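Local coordinates for aromatic-L-amino-acid decarboxylase (PDB 6EEW), which decarboxylates L-tryptophan to tryptamine and 5-hydroxy-L-tryptophan to serotonin, using pyridoxal 5'-phosphate as cofactor, at residues S170-I175 with K211-Y216. Numbering follows the deposited sequence.
Sequences SILCTI and KLAGIY
Behind Leu212 and Ala213, the two residues of 211-216 that meet Leu172 and Ile175, the carbonyl oxygen Lys211 O accepts a bond from Gly214 N at 2.9 Å and a weak second one from Arg179 of the second subunit. Gly214, at a positive phi of 94°, ends helix 206-212 in a Schellman motif. Just before this turn, Ala213 points its CB at helix 167-186. Ile175 meets it with its CG2 methyl, which is anti to the backbone N and lies 3.9 Å from Ala213 CB. One turn earlier, Leu172 has CG anti to its own N; this chi1 of 177° carries CG toward the short helix, and chi2 of 57° sets CD1 as the touching methyl. CD1 sits 4.0 Å from Leu212 CB and 4.2 Å from Ala213 CB, and the methyl rests against the Leu212-Ala213 peptide, with Ala213 N also 4.2 Å away. The leucine side chains cross at about a right angle, and on Leu212 it is the CB methylene that does the touching. The setting is the large, mixed-sheet domain of a fold-type I pyridoxal-phosphate enzyme: helix 206-212 belongs to the link between parallel neighbours 194-199 and 220-223, while Ile175 also packs on Phe254 of strand 251-258. The same helix end is tied into the dimer: Leu212 O accepts a hydrogen bond from Arg179 NH1 of the second subunit, and Ala213 O one from NH1 of Arg179 in its own chain. Gly214 O lies in the plane of the Tyr216 ring, at its edge, 3.8 Å from Tyr216 CD1, and the phenol OH is hydrogen-bonded to Asp189 of the second subunit.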
# COMPACT_ATOMS: atom_id res chain seq x y z
N SER A 170 4.22 -8.72 0.10
CA SER A 170 5.52 -9.27 -0.29
C SER A 170 5.46 -10.78 -0.42
O SER A 170 5.93 -11.36 -1.41
CB SER A 170 6.58 -8.85 0.71
OG SER A 170 6.66 -7.44 0.71
N ILE A 171 4.88 -11.45 0.58
CA ILE A 171 4.73 -12.89 0.51
C ILE A 171 3.84 -13.27 -0.66
O ILE A 171 4.11 -14.25 -1.37
CB ILE A 171 4.19 -13.45 1.84
CG1 ILE A 171 5.26 -13.30 2.92
CG2 ILE A 171 3.89 -14.92 1.70
CD1 ILE A 171 4.85 -13.88 4.28
N LEU A 172 2.74 -12.53 -0.87
CA LEU A 172 1.85 -12.81 -1.99
C LEU A 172 2.60 -12.74 -3.32
O LEU A 172 2.44 -13.61 -4.17
CB LEU A 172 0.67 -11.83 -1.96
CG LEU A 172 -0.36 -11.90 -3.09
CD1 LEU A 172 -0.97 -13.29 -3.20
CD2 LEU A 172 -1.44 -10.86 -2.89
N CYS A 173 3.44 -11.72 -3.49
CA CYS A 173 4.21 -11.59 -4.72
C CYS A 173 5.17 -12.77 -4.90
O CYS A 173 5.25 -13.36 -5.99
CB CYS A 173 4.94 -10.24 -4.74
SG CYS A 173 3.80 -8.81 -5.19
N THR A 174 5.90 -13.15 -3.84
CA THR A 174 6.83 -14.27 -4.02
C THR A 174 6.08 -15.57 -4.27
O THR A 174 6.54 -16.41 -5.06
CB THR A 174 7.79 -14.41 -2.84
OG1 THR A 174 7.09 -14.81 -1.65
CG2 THR A 174 8.52 -13.10 -2.60
N ILE A 175 4.92 -15.74 -3.64
CA ILE A 175 4.10 -16.92 -3.88
C ILE A 175 3.64 -16.97 -5.33
O ILE A 175 3.60 -18.04 -5.95
CB ILE A 175 2.89 -16.95 -2.93
CG1 ILE A 175 3.33 -16.96 -1.47
CG2 ILE A 175 2.00 -18.14 -3.23
CD1 ILE A 175 2.15 -17.06 -0.51
N LYS A 211 -4.33 -18.70 -0.32
CA LYS A 211 -5.65 -18.74 -0.94
C LYS A 211 -5.79 -17.61 -1.97
O LYS A 211 -6.34 -17.82 -3.06
CB LYS A 211 -6.73 -18.64 0.14
CG LYS A 211 -8.15 -18.58 -0.38
CD LYS A 211 -9.15 -18.40 0.76
CE LYS A 211 -10.57 -18.47 0.23
NZ LYS A 211 -11.60 -18.38 1.30
N LEU A 212 -5.29 -16.42 -1.63
CA LEU A 212 -5.35 -15.31 -2.57
C LEU A 212 -4.68 -15.64 -3.89
O LEU A 212 -5.12 -15.16 -4.95
CB LEU A 212 -4.72 -14.06 -1.96
CG LEU A 212 -5.46 -13.49 -0.75
CD1 LEU A 212 -4.86 -12.17 -0.35
CD2 LEU A 212 -6.96 -13.33 -1.06
N ALA A 213 -3.61 -16.43 -3.86
CA ALA A 213 -2.88 -16.79 -5.08
C ALA A 213 -3.53 -17.93 -5.84
O ALA A 213 -3.05 -18.28 -6.92
CB ALA A 213 -1.43 -17.17 -4.75
N GLY A 214 -4.61 -18.50 -5.31
CA GLY A 214 -5.29 -19.58 -5.97
C GLY A 214 -4.86 -20.97 -5.56
O GLY A 214 -5.29 -21.94 -6.18
N ILE A 215 -4.04 -21.09 -4.52
CA ILE A 215 -3.68 -22.42 -4.04
C ILE A 215 -4.95 -23.12 -3.58
O ILE A 215 -5.78 -22.54 -2.88
CB ILE A 215 -2.66 -22.31 -2.89
CG1 ILE A 215 -1.48 -21.42 -3.28
CG2 ILE A 215 -2.09 -23.69 -2.56
CD1 ILE A 215 -0.63 -22.00 -4.39
N TYR A 216 -5.13 -24.37 -4.02
CA TYR A 216 -6.30 -25.11 -3.60
C TYR A 216 -6.34 -25.18 -2.07
O TYR A 216 -5.29 -25.25 -1.42
CB TYR A 216 -6.29 -26.52 -4.18
CG TYR A 216 -6.69 -26.62 -5.64
CD1 TYR A 216 -6.53 -25.54 -6.52
CD2 TYR A 216 -7.23 -27.79 -6.13
CE1 TYR A 216 -6.91 -25.65 -7.86
CE2 TYR A 216 -7.61 -27.91 -7.46
CZ TYR A 216 -7.45 -26.85 -8.32
OH TYR A 216 -7.85 -27.01 -9.64